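Local coordinates for haloacid dehalogenase domain protein hydrolase (PDB 4OVY) that is a putative phosphatase of the haloacid dehalogenase superfamily that binds calcium and probably acts as a hydrolase, at residues A[37-42]-A[153-158]; A[142-147]-A[174-179]; A[163-168]-A[181-186]; A[214-219]-A[239-244]; A[228-233]-A[251-256]. All blocks are in the same frame, centred on the assembly; numbering follows the deposited sequence. Where two conformers were deposited one is given.

Contact 1 (A[37-42]-A[153-158]); sequences RIVTFD and HEFKTF. With CA (calcium ion), chain J.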
# COMPACT_ATOMS: atom_id res chain seq x y z
N ARG A 37 14.89 -4.52 -3.08
CA ARG A 37 15.60 -3.40 -2.46
C ARG A 37 14.63 -2.35 -1.90
O ARG A 37 14.46 -1.27 -2.47
CB ARG A 37 16.57 -2.77 -3.45
CG ARG A 37 17.65 -3.74 -3.89
CD ARG A 37 18.63 -3.10 -4.86
NE ARG A 37 19.42 -4.13 -5.52
CZ ARG A 37 20.18 -3.94 -6.59
NH1 ARG A 37 20.30 -2.74 -7.15
NH2 ARG A 37 20.83 -4.98 -7.10
N ILE A 38 14.01 -2.69 -0.78
CA ILE A 38 13.05 -1.83 -0.10
C ILE A 38 13.74 -1.22 1.10
O ILE A 38 14.36 -1.93 1.90
CB ILE A 38 11.84 -2.66 0.42
CG1 ILE A 38 11.15 -3.42 -0.72
CG2 ILE A 38 10.86 -1.78 1.18
CD1 ILE A 38 10.79 -2.56 -1.91
N VAL A 39 13.63 0.10 1.22
CA VAL A 39 14.14 0.83 2.38
C VAL A 39 13.04 1.72 2.96
O VAL A 39 12.32 2.38 2.22
CB VAL A 39 15.41 1.67 2.04
CG1 VAL A 39 15.16 2.64 0.91
CG2 VAL A 39 15.91 2.40 3.27
N THR A 40 12.92 1.70 4.29
CA THR A 40 11.87 2.44 4.99
C THR A 40 12.46 3.50 5.91
O THR A 40 13.43 3.25 6.64
CB THR A 40 10.95 1.51 5.80
OG1 THR A 40 11.73 0.70 6.69
CG2 THR A 40 10.13 0.64 4.89
N PHE A 41 11.86 4.69 5.86
CA PHE A 41 12.25 5.83 6.68
C PHE A 41 11.06 6.30 7.51
O PHE A 41 9.96 6.46 6.99
CB PHE A 41 12.66 7.01 5.79
CG PHE A 41 13.90 6.77 4.98
CD1 PHE A 41 13.84 6.11 3.77
CD2 PHE A 41 15.13 7.23 5.43
CE1 PHE A 41 14.98 5.89 3.02
CE2 PHE A 41 16.28 7.01 4.68
CZ PHE A 41 16.20 6.35 3.48
N ASP A 42 11.29 6.57 8.79
CA ASP A 42 10.38 7.44 9.51
C ASP A 42 10.49 8.85 8.90
O ASP A 42 11.46 9.16 8.20
CB ASP A 42 10.74 7.47 11.00
CG ASP A 42 9.62 8.01 11.87
OD1 ASP A 42 8.49 8.26 11.40
OD2 ASP A 42 9.87 8.17 13.07
N HIS A 153 20.69 3.56 -6.91
CA HIS A 153 21.05 2.15 -6.85
C HIS A 153 19.83 1.22 -6.84
O HIS A 153 19.92 0.07 -6.41
CB HIS A 153 21.96 1.91 -5.64
CG HIS A 153 23.31 2.52 -5.80
ND1 HIS A 153 23.54 3.87 -5.62
CD2 HIS A 153 24.49 1.98 -6.18
CE1 HIS A 153 24.81 4.13 -5.86
NE2 HIS A 153 25.41 3.00 -6.20
N GLU A 154 18.71 1.74 -7.34
CA GLU A 154 17.49 0.99 -7.60
C GLU A 154 16.78 0.50 -6.34
O GLU A 154 16.06 -0.49 -6.38
CB GLU A 154 17.75 -0.15 -8.60
CG GLU A 154 18.39 0.33 -9.91
CD GLU A 154 18.35 -0.71 -11.02
OE1 GLU A 154 17.27 -0.90 -11.63
OE2 GLU A 154 19.40 -1.33 -11.31
N PHE A 155 16.95 1.21 -5.22
CA PHE A 155 16.10 0.99 -4.04
C PHE A 155 14.79 1.72 -4.23
O PHE A 155 14.76 2.78 -4.85
CB PHE A 155 16.73 1.55 -2.76
CG PHE A 155 17.82 0.71 -2.18
CD1 PHE A 155 19.05 0.62 -2.81
CD2 PHE A 155 17.62 0.04 -0.98
CE1 PHE A 155 20.06 -0.15 -2.26
CE2 PHE A 155 18.64 -0.73 -0.43
CZ PHE A 155 19.85 -0.83 -1.07
N LYS A 156 13.71 1.16 -3.68
CA LYS A 156 12.44 1.87 -3.54
C LYS A 156 12.36 2.42 -2.13
O LYS A 156 12.39 1.66 -1.15
CB LYS A 156 11.24 0.95 -3.78
CG LYS A 156 11.08 0.49 -5.21
CD LYS A 156 9.91 -0.46 -5.40
CE LYS A 156 8.59 0.26 -5.64
NZ LYS A 156 7.64 -0.59 -6.43
N THR A 157 12.24 3.74 -2.02
CA THR A 157 12.27 4.44 -0.75
C THR A 157 10.84 4.68 -0.27
O THR A 157 10.07 5.34 -0.96
CB THR A 157 12.98 5.81 -0.88
OG1 THR A 157 12.37 6.57 -1.94
CG2 THR A 157 14.46 5.62 -1.20
N PHE A 158 10.50 4.13 0.89
CA PHE A 158 9.18 4.32 1.50
C PHE A 158 9.28 5.16 2.78
O PHE A 158 10.26 5.08 3.53
CB PHE A 158 8.57 2.98 1.91
CG PHE A 158 8.02 2.16 0.78
CD1 PHE A 158 8.88 1.46 -0.07
CD2 PHE A 158 6.65 2.03 0.61
CE1 PHE A 158 8.37 0.68 -1.09
CE2 PHE A 158 6.14 1.25 -0.41
CZ PHE A 158 7.00 0.58 -1.26
CA CA J . 10.32 9.84 14.59
O HOH W 1 21.58 -1.96 -9.47
O HOH W 2 9.30 7.35 15.44
O HOH W 3 9.41 10.86 16.17
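Arg-37 lays its CB over one face of the Phe-155 ring, 4.0 Å from the ring centroid and offset toward the rim, a CH-pi contact. Its guanidinium works by its edge: NH1 bonds to His-153 O (2.9 Å), and a water lying in the guanidinium plane joins NH1 to Glu-154 OE2. The chain stays extended from CG to NE (chi2 -179°), which carries the charged end past the ring to the Schellman motif that ends helix 141-152, while NE bonds to Val-32 O. At the edge of the Phe-41 ring lies Phe-158 O, which also accepts the backbone N-H of Phe-41 (2.9 Å).

Strands 38-41 and 156-158 run parallel here, part of the Rossmann-like sheet of the HAD fold. The strand 38-41 leads into Asp-42, whose OD2 binds the calcium ion at 2.3 Å alongside Asp-44 and Asn-234. Phe-158 N reaches Val-39 O at 2.9 Å in a nearly straight bond. On one face Ile-38 CG2 meets Phe-158 CD1 (4.0 Å); on the other Val-39 CG1 lies beside Thr-157 CG2 (3.7 Å). Cut back to alanine, the Arg-37 position would probably leave His-153 O without its side-chain donor and Glu-154 without its water-mediated partner, although the carbon over Phe-155 would stay. Lys-156 turns its far end away, to a salt bridge with Glu-181 of the second subunit.

Contact 2 (A[142-147]-A[174-179]); sequences PMLELL and EVYGIP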
# COMPACT_ATOMS: atom_id res chain seq x y z
N PRO A 142 21.29 16.12 4.22
CA PRO A 142 21.98 14.83 4.12
C PRO A 142 21.04 13.65 3.85
O PRO A 142 21.42 12.70 3.18
CB PRO A 142 22.67 14.69 5.49
CG PRO A 142 22.84 16.09 5.96
CD PRO A 142 21.61 16.80 5.49
N MSE A 143 19.80 13.73 4.34
CA MSE A 143 18.84 12.66 4.09
C MSE A 143 18.30 12.75 2.68
O MSE A 143 18.01 11.73 2.07
CB MSE A 143 17.71 12.66 5.13
CG MSE A 143 18.24 12.45 6.54
SE MSE A 143 19.08 10.67 6.77
CE MSE A 143 17.41 9.63 6.75
N LEU A 144 18.16 13.95 2.15
CA LEU A 144 17.80 14.10 0.73
C LEU A 144 18.85 13.44 -0.17
O LEU A 144 18.52 12.77 -1.15
CB LEU A 144 17.64 15.56 0.35
CG LEU A 144 16.58 16.40 1.06
CD1 LEU A 144 16.54 17.78 0.44
CD2 LEU A 144 15.22 15.72 1.01
N GLU A 145 20.11 13.64 0.18
CA GLU A 145 21.22 12.99 -0.53
C GLU A 145 21.14 11.47 -0.41
O GLU A 145 21.34 10.75 -1.39
CB GLU A 145 22.56 13.49 -0.01
CG GLU A 145 22.82 14.94 -0.37
CD GLU A 145 24.01 15.54 0.35
OE1 GLU A 145 24.78 14.78 0.98
OE2 GLU A 145 24.16 16.78 0.28
N LEU A 146 20.84 10.98 0.79
CA LEU A 146 20.73 9.54 1.02
C LEU A 146 19.59 8.94 0.20
O LEU A 146 19.77 7.90 -0.44
CB LEU A 146 20.54 9.24 2.51
CG LEU A 146 20.34 7.77 2.88
CD1 LEU A 146 21.49 6.89 2.38
CD2 LEU A 146 20.20 7.66 4.39
N LEU A 147 18.43 9.59 0.20
CA LEU A 147 17.30 9.14 -0.62
C LEU A 147 17.67 9.03 -2.11
O LEU A 147 17.39 8.02 -2.75
CB LEU A 147 16.11 10.08 -0.46
CG LEU A 147 15.37 10.00 0.88
CD1 LEU A 147 14.47 11.22 1.03
CD2 LEU A 147 14.58 8.71 1.01
N GLU A 174 7.23 16.01 -4.17
CA GLU A 174 8.05 17.19 -4.49
C GLU A 174 9.27 17.31 -3.58
O GLU A 174 10.36 17.63 -4.03
CB GLU A 174 7.22 18.47 -4.38
CG GLU A 174 7.98 19.73 -4.79
CD GLU A 174 7.43 21.01 -4.15
OE1 GLU A 174 6.24 21.03 -3.74
OE2 GLU A 174 8.19 22.01 -4.07
N VAL A 175 9.06 17.06 -2.29
CA VAL A 175 10.08 17.36 -1.28
C VAL A 175 11.10 16.24 -1.13
O VAL A 175 12.30 16.51 -1.08
CB VAL A 175 9.42 17.70 0.08
CG1 VAL A 175 10.47 17.85 1.18
CG2 VAL A 175 8.58 18.97 -0.04
N TYR A 176 10.62 15.00 -1.05
CA TYR A 176 11.47 13.82 -0.83
C TYR A 176 11.67 12.94 -2.05
O TYR A 176 12.50 12.03 -2.02
CB TYR A 176 10.87 12.93 0.27
CG TYR A 176 10.77 13.55 1.64
CD1 TYR A 176 11.83 14.26 2.20
CD2 TYR A 176 9.62 13.40 2.41
CE1 TYR A 176 11.74 14.81 3.47
CE2 TYR A 176 9.52 13.95 3.68
CZ TYR A 176 10.58 14.65 4.21
OH TYR A 176 10.49 15.19 5.47
N GLY A 177 10.89 13.17 -3.11
CA GLY A 177 10.91 12.28 -4.27
C GLY A 177 10.17 10.98 -4.02
O GLY A 177 10.38 10.00 -4.72
N ILE A 178 9.28 10.97 -3.03
CA ILE A 178 8.56 9.77 -2.65
C ILE A 178 7.09 9.92 -3.02
O ILE A 178 6.40 10.79 -2.47
CB ILE A 178 8.72 9.49 -1.14
CG1 ILE A 178 10.20 9.25 -0.82
CG2 ILE A 178 7.86 8.30 -0.73
CD1 ILE A 178 10.51 9.15 0.67
N PRO A 179 6.60 9.09 -3.96
CA PRO A 179 5.22 9.20 -4.42
C PRO A 179 4.23 8.67 -3.38
O PRO A 179 4.63 7.93 -2.49
CB PRO A 179 5.20 8.31 -5.66
CG PRO A 179 6.18 7.24 -5.34
CD PRO A 179 7.27 7.91 -4.56
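Leu-144 and Leu-147 share one first torsion, CG set beside the backbone N (chi1 -61° and -72°), and from successive turns of their helix both reach toward Tyr-176, whose own CG is placed the same way. Leu-144 ends with CD2 in the plane of the tyrosine ring, at its edge, 3.9 Å from Tyr-176 CD1. The two side chains stand at about a right angle, and the same methyl comes within 3.7 Å of Val-175 O.

Leu-147 divides its branches between two partners. Its CD1 lies against the main chain, 3.7 Å from Tyr-176 O, and near the base of the tyrosine side chain. Its CD2 touches Ile-178 CD1 at 4.1 Å, because the isoleucine is stretched out (chi2 173°) and crosses the leucine almost perpendicularly. No hydrogen bond links the segments. Tyr-176 O is nevertheless provided for, by Arg-151 NH2.

Gly-177, just past the end of helix 172-176 and with positive phi, turns the chain so that Ile-178 rejoins the interface. Helix 141-152 and the end of helix 172-176 thus meet beside the sheet, with Leu-147 and Ile-178 both resting on Thr-157 of strand 156-161, and Leu-147 also on Phe-41 of strand 38-41.

Contact 3 (A[163-168]-A[181-186]); sequences AGIEFM and EQVIGS. With EDO (1,2-ethanediol), chain D.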
# COMPACT_ATOMS: atom_id res chain seq x y z
N ALA A 163 2.62 9.62 11.74
CA ALA A 163 1.80 10.75 11.32
C ALA A 163 0.78 10.31 10.29
O ALA A 163 0.86 9.21 9.73
CB ALA A 163 2.68 11.87 10.76
N GLY A 164 -0.18 11.18 10.04
CA GLY A 164 -1.23 10.92 9.08
C GLY A 164 -0.70 10.81 7.66
O GLY A 164 0.01 11.70 7.18
N ILE A 165 -1.06 9.71 7.01
CA ILE A 165 -0.68 9.44 5.64
C ILE A 165 -1.09 10.60 4.72
O ILE A 165 -0.31 11.03 3.86
CB ILE A 165 -1.24 8.06 5.21
CG1 ILE A 165 -0.57 7.54 3.95
CG2 ILE A 165 -2.75 8.10 5.02
CD1 ILE A 165 -1.06 6.16 3.56
N GLU A 166 -2.28 11.16 4.95
CA GLU A 166 -2.81 12.23 4.11
C GLU A 166 -2.28 13.62 4.47
O GLU A 166 -2.46 14.57 3.70
CB GLU A 166 -4.34 12.21 4.13
CG GLU A 166 -4.96 10.92 3.59
CD GLU A 166 -4.39 10.47 2.24
OE1 GLU A 166 -4.01 11.33 1.40
OE2 GLU A 166 -4.33 9.24 1.99
N PHE A 167 -1.62 13.74 5.62
CA PHE A 167 -0.86 14.95 5.92
C PHE A 167 0.44 15.01 5.10
O PHE A 167 0.88 16.10 4.75
CB PHE A 167 -0.52 15.03 7.41
CG PHE A 167 0.18 16.30 7.78
CD1 PHE A 167 -0.52 17.50 7.81
CD2 PHE A 167 1.54 16.30 8.05
CE1 PHE A 167 0.12 18.68 8.14
CE2 PHE A 167 2.19 17.48 8.37
CZ PHE A 167 1.48 18.67 8.42
N MSE A 168 1.04 13.85 4.83
CA MSE A 168 2.35 13.81 4.14
C MSE A 168 2.23 13.72 2.64
O MSE A 168 3.06 14.27 1.90
CB MSE A 168 3.14 12.60 4.65
CG MSE A 168 3.48 12.75 6.13
SE MSE A 168 4.47 11.17 6.77
CE MSE A 168 3.00 9.86 6.77
N GLU A 181 2.00 6.35 -3.25
CA GLU A 181 1.93 4.89 -3.08
C GLU A 181 3.10 4.30 -2.26
O GLU A 181 3.09 3.11 -1.96
CB GLU A 181 1.78 4.17 -4.43
CG GLU A 181 2.99 4.24 -5.37
CD GLU A 181 3.01 5.47 -6.27
OE1 GLU A 181 2.31 6.48 -5.97
OE2 GLU A 181 3.74 5.42 -7.28
N GLN A 182 4.08 5.13 -1.90
CA GLN A 182 5.21 4.70 -1.08
C GLN A 182 5.25 5.44 0.26
O GLN A 182 6.30 5.50 0.91
CB GLN A 182 6.52 4.87 -1.85
CG GLN A 182 6.60 3.87 -2.99
CD GLN A 182 7.83 3.99 -3.86
OE1 GLN A 182 8.88 4.52 -3.47
NE2 GLN A 182 7.71 3.47 -5.05
N VAL A 183 4.11 6.00 0.65
CA VAL A 183 3.96 6.64 1.95
C VAL A 183 3.02 5.76 2.76
O VAL A 183 1.93 5.43 2.32
CB VAL A 183 3.38 8.06 1.84
CG1 VAL A 183 3.19 8.67 3.23
CG2 VAL A 183 4.27 8.95 0.98
N ILE A 184 3.48 5.35 3.94
CA ILE A 184 2.70 4.56 4.87
C ILE A 184 2.58 5.38 6.14
O ILE A 184 3.57 5.92 6.64
CB ILE A 184 3.38 3.21 5.16
CG1 ILE A 184 3.42 2.36 3.89
CG2 ILE A 184 2.66 2.44 6.26
CD1 ILE A 184 4.33 1.15 3.99
N GLY A 185 1.36 5.48 6.66
CA GLY A 185 1.11 6.31 7.82
C GLY A 185 -0.15 5.90 8.55
O GLY A 185 -0.76 4.88 8.24
N SER A 186 -0.52 6.70 9.53
CA SER A 186 -1.78 6.49 10.24
C SER A 186 -2.92 7.03 9.37
O SER A 186 -2.72 7.92 8.56
CB SER A 186 -1.77 7.17 11.60
OG SER A 186 -0.77 6.62 12.43
C1 EDO D . -1.08 2.30 6.45
O1 EDO D . -0.59 3.30 5.55
C2 EDO D . -2.59 2.46 6.68
O2 EDO D . -2.91 3.75 7.21
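Two backbone hydrogen bonds tie Ala-163 and Ile-165 to Ser-186. Ser-186 N reaches Ala-163 O (2.9 Å) from above the carbonyl plane, whereas Ile-165 N meets Ser-186 O (2.9 Å) in the carbonyl plane, with a nearly straight N-H...O (173°). Together they bracket Gly-164, which pairs with Ser-186 as a short parallel bridge and takes the N-cap position of helix 165-168.

Apolar contacts join Ile-165 and Met-168 to Val-183. Ile-165 holds CG1 anti to its own N (chi1 -164°), which sends the fully stretched chain along the strand until CD1 lies 3.3 Å from Val-183 O. Its CG1 packs on Val-183 CG1, and the methyl CE of selenomethionine Met-168 arrives at the same Val-183 CG1 (3.7 Å). A serine in place of Ile-165 would probably open a gap beside Val-183 and deprive its carbonyl of the methyl that covers it.

A third kind of contact involves 1,2-ethanediol, probably from the crystallisation liquor: Gly-185 N donates to O1 (3.1 Å), and O2 donates to Gly-185 O (2.6 Å).

Directional bonds thus fix the loop after strand 156-161 on strand 183-195, hydrocarbon seals the helix onto it, and Ala-163 is held against Asp-44 of the calcium site.

Contact 4 (A[214-219]-A[239-244]); sequences AGKPVG and YEMLEY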
# COMPACT_ATOMS: atom_id res chain seq x y z
N ALA A 214 4.87 -1.16 17.42
CA ALA A 214 4.70 -2.47 16.81
C ALA A 214 3.73 -2.44 15.62
O ALA A 214 3.62 -3.43 14.89
CB ALA A 214 4.25 -3.51 17.84
N GLY A 215 3.03 -1.32 15.42
CA GLY A 215 2.25 -1.11 14.22
C GLY A 215 3.10 -0.98 12.96
O GLY A 215 2.61 -1.28 11.88
N LYS A 216 4.35 -0.54 13.08
CA LYS A 216 5.15 -0.28 11.87
C LYS A 216 5.46 -1.54 11.06
O LYS A 216 5.26 -1.55 9.84
CB LYS A 216 6.41 0.56 12.17
CG LYS A 216 6.08 1.99 12.56
CD LYS A 216 7.26 2.95 12.47
CE LYS A 216 6.83 4.37 12.82
NZ LYS A 216 7.85 5.38 12.44
N PRO A 217 5.90 -2.63 11.72
CA PRO A 217 6.08 -3.87 10.94
C PRO A 217 4.77 -4.38 10.33
O PRO A 217 4.78 -4.97 9.25
CB PRO A 217 6.65 -4.85 11.96
CG PRO A 217 7.29 -4.00 13.00
CD PRO A 217 6.46 -2.74 13.07
N VAL A 218 3.65 -4.15 11.01
CA VAL A 218 2.35 -4.54 10.47
C VAL A 218 2.02 -3.70 9.23
O VAL A 218 1.59 -4.24 8.21
CB VAL A 218 1.24 -4.41 11.53
CG1 VAL A 218 -0.13 -4.62 10.92
CG2 VAL A 218 1.47 -5.40 12.67
N GLY A 219 2.21 -2.39 9.31
CA GLY A 219 1.92 -1.52 8.17
C GLY A 219 2.81 -1.87 6.98
O GLY A 219 2.35 -1.96 5.84
N TYR A 239 11.54 1.31 17.08
CA TYR A 239 12.26 0.12 17.57
C TYR A 239 11.85 -1.15 16.81
O TYR A 239 12.71 -1.87 16.33
CB TYR A 239 12.02 -0.08 19.08
CG TYR A 239 12.97 -1.07 19.74
CD1 TYR A 239 12.85 -2.44 19.52
CD2 TYR A 239 13.95 -0.64 20.63
CE1 TYR A 239 13.70 -3.35 20.13
CE2 TYR A 239 14.81 -1.55 21.25
CZ TYR A 239 14.68 -2.90 20.99
OH TYR A 239 15.51 -3.82 21.60
N GLU A 240 10.55 -1.41 16.73
CA GLU A 240 10.07 -2.62 16.06
C GLU A 240 10.37 -2.62 14.55
O GLU A 240 10.71 -3.66 14.00
CB GLU A 240 8.58 -2.85 16.32
CG GLU A 240 8.26 -3.24 17.77
CD GLU A 240 7.91 -2.06 18.67
OE1 GLU A 240 8.26 -0.90 18.35
OE2 GLU A 240 7.29 -2.33 19.73
N MSE A 241 10.26 -1.46 13.90
CA MSE A 241 10.62 -1.38 12.48
C MSE A 241 12.08 -1.77 12.27
O MSE A 241 12.38 -2.58 11.40
CB MSE A 241 10.34 0.01 11.90
CG MSE A 241 10.88 0.12 10.48
SE MSE A 241 10.52 1.89 9.70
CE MSE A 241 11.78 2.97 10.78
N LEU A 242 12.99 -1.21 13.05
CA LEU A 242 14.42 -1.52 12.92
C LEU A 242 14.70 -2.99 13.23
O LEU A 242 15.44 -3.66 12.51
CB LEU A 242 15.25 -0.61 13.82
CG LEU A 242 15.21 0.90 13.49
CD1 LEU A 242 15.76 1.73 14.64
CD2 LEU A 242 15.96 1.20 12.21
N GLU A 243 14.09 -3.49 14.30
CA GLU A 243 14.26 -4.89 14.71
C GLU A 243 13.79 -5.87 13.63
O GLU A 243 14.46 -6.86 13.33
CB GLU A 243 13.50 -5.13 16.02
CG GLU A 243 13.68 -6.50 16.63
CD GLU A 243 13.01 -6.57 18.00
OE1 GLU A 243 11.77 -6.43 18.06
OE2 GLU A 243 13.74 -6.74 19.00
N TYR A 244 12.64 -5.56 13.04
CA TYR A 244 12.05 -6.37 11.98
C TYR A 244 13.02 -6.49 10.80
O TYR A 244 13.14 -7.56 10.20
CB TYR A 244 10.72 -5.73 11.55
CG TYR A 244 9.99 -6.40 10.41
CD1 TYR A 244 9.71 -7.77 10.44
CD2 TYR A 244 9.56 -5.67 9.31
CE1 TYR A 244 9.03 -8.38 9.40
CE2 TYR A 244 8.88 -6.27 8.27
CZ TYR A 244 8.61 -7.62 8.31
OH TYR A 244 7.94 -8.22 7.27
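Pro-217 wedges between Glu-240 and Tyr-244, and the contact is densest there. Its CB sits over one face of the Tyr-244 ring, 4.3 Å from the centroid, in a CH-pi contact. The neighbouring CG presses on the other helix, 3.6 Å from Glu-240 O and 3.7 Å from Glu-240 CB. Tyr-244 can offer its face because CG stands anti to the backbone N (chi1 178°), which lays the ring flat against the proline CB. Next to this wedge the bases of Lys-216 and selenomethionine Met-241 touch, CB to CB at 4.0 Å. Tyr-192 of the second subunit covers both the proline and Glu-240. Helices 215-219 and 239-244 pass at 54° with their axes 8.0 Å apart.

The partly exposed end is polar rather than interlocked. Glu-240 bends at chi2 (93°) and brings its carboxylate back over Ala-214, where CD lies 3.4 Å from Ala-214 N without making a hydrogen bond.

The extended chain of Lys-216 carries NZ inward to salt bridges with Asp-238 and Asp-42, and to Val-160 O. A lysine bridging the first aspartate of the DxD motif and an acidic residue after a later strand is the arrangement known from HAD active sites.

Contact 5 (A[228-233]-A[251-256]); sequences PVMAVG and NGLGLI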
# COMPACT_ATOMS: atom_id res chain seq x y z
N PRO A 228 11.73 -5.01 4.56
CA PRO A 228 12.76 -4.12 3.99
C PRO A 228 14.17 -4.61 4.29
O PRO A 228 14.39 -5.31 5.27
CB PRO A 228 12.49 -2.77 4.69
CG PRO A 228 11.06 -2.85 5.13
CD PRO A 228 10.84 -4.30 5.49
N VAL A 229 15.13 -4.24 3.43
CA VAL A 229 16.53 -4.59 3.67
C VAL A 229 17.29 -3.47 4.40
O VAL A 229 18.44 -3.67 4.82
CB VAL A 229 17.25 -4.98 2.37
CG1 VAL A 229 16.51 -6.12 1.69
CG2 VAL A 229 17.39 -3.78 1.44
N MSE A 230 16.65 -2.32 4.56
CA MSE A 230 17.23 -1.21 5.31
C MSE A 230 16.14 -0.36 5.90
O MSE A 230 15.04 -0.29 5.35
CB MSE A 230 18.08 -0.40 4.34
CG MSE A 230 18.85 0.74 4.98
SE MSE A 230 19.96 1.55 3.56
CE MSE A 230 20.37 3.25 4.45
N ALA A 231 16.42 0.26 7.04
CA ALA A 231 15.47 1.16 7.69
C ALA A 231 16.22 2.23 8.46
O ALA A 231 17.28 1.97 9.03
CB ALA A 231 14.53 0.40 8.61
N VAL A 232 15.65 3.43 8.47
CA VAL A 232 16.18 4.54 9.23
C VAL A 232 15.08 5.17 10.07
O VAL A 232 13.99 5.48 9.56
CB VAL A 232 16.81 5.61 8.32
CG1 VAL A 232 17.53 6.65 9.16
CG2 VAL A 232 17.75 4.98 7.30
N GLY A 233 15.36 5.34 11.35
CA GLY A 233 14.44 5.97 12.28
C GLY A 233 15.20 6.90 13.20
O GLY A 233 16.38 7.19 12.96
N ASN A 251 19.28 -9.86 7.83
CA ASN A 251 20.55 -9.21 8.14
C ASN A 251 20.60 -7.82 7.54
O ASN A 251 21.64 -7.41 7.02
CB ASN A 251 21.72 -10.06 7.64
CG ASN A 251 22.15 -11.10 8.66
OD1 ASN A 251 22.81 -12.09 8.32
ND2 ASN A 251 21.79 -10.88 9.92
N GLY A 252 19.50 -7.08 7.63
CA GLY A 252 19.44 -5.77 7.02
C GLY A 252 20.15 -4.71 7.85
O GLY A 252 20.66 -5.00 8.95
N LEU A 253 20.18 -3.49 7.33
CA LEU A 253 20.88 -2.38 7.97
C LEU A 253 19.89 -1.42 8.62
O LEU A 253 18.92 -0.99 7.99
CB LEU A 253 21.73 -1.62 6.94
CG LEU A 253 22.52 -0.41 7.44
CD1 LEU A 253 23.57 -0.83 8.46
CD2 LEU A 253 23.17 0.34 6.28
N GLY A 254 20.12 -1.11 9.89
CA GLY A 254 19.31 -0.12 10.61
C GLY A 254 20.15 1.04 11.09
O GLY A 254 21.25 0.86 11.63
N LEU A 255 19.63 2.25 10.89
CA LEU A 255 20.28 3.45 11.39
C LEU A 255 19.34 4.30 12.22
O LEU A 255 18.12 4.29 12.01
CB LEU A 255 20.87 4.29 10.25
CG LEU A 255 21.96 3.55 9.45
CD1 LEU A 255 21.44 3.22 8.06
CD2 LEU A 255 23.23 4.38 9.35
N ILE A 256 19.93 5.04 13.15
CA ILE A 256 19.20 5.94 14.03
C ILE A 256 19.77 7.35 13.91
O ILE A 256 20.97 7.56 14.05
CB ILE A 256 19.30 5.48 15.50
CG1 ILE A 256 18.58 4.15 15.69
CG2 ILE A 256 18.74 6.55 16.43
CD1 ILE A 256 18.87 3.48 17.01
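Met-230 and Leu-255 project from the same face of the sheet, and their side chains cross at a slant. The selenomethionine is extended throughout, with CG opposite the backbone N (chi1 -176°), so that it stands out from the sheet, and CE at its end comes within 3.8 Å of Leu-255 CD1. That leucine methyl also meets Val-232 CG2 at 4.2 Å, in the same oblique way. Nearer the start of the strands, Met-230 CG lies against Leu-253 CB (4.2 Å), and the same CG comes within 3.5 Å of Leu-253 O. The opposite face is far leaner here: Ala-231 is paired with Gly-254, a methyl beside a residue without a side chain.

Four hydrogen bonds alternate between the parallel strands, from Leu-253 N to Val-229 O (3.1 Å) at one end to Gly-233 N to Leu-255 O (3.0 Å) at the other, and the strand directions differ by only 11°.

Strands 230-233 and 253-260 are joined through helix 239-246 as a beta-alpha-beta unit, and that helix covers the face of Ala-231 and Ile-256. Helix 11-24 lies on the Leu-253 and Leu-255 side, while strand 38-41 continues the sheet beyond strand 230-233.

Overall arrangement
From the N terminus, the chain enters strand 38-41 and passes through a long, largely helical excursion before 153-158 returns to close contact 1. Contact 2 crosses it: 142-147 lies inside that loop, yet its partner 174-179 comes after it. Contact 3 in turn crosses contact 2, since 163-168 precedes 174-179 and 181-186 follows it. Farther on, contacts 4 and 5 form another crossed pair, in the order 214-219, 228-233, 239-244, 251-256. Contacts 1, 3 and 5 reach one sheet, whose strands 38-41 and 230-233 are neighbours; contacts 2 and 4 add helices to it. Lys-216 of contact 4 meets Asp-42 of contact 1, uniting both crossed groups at the calcium site.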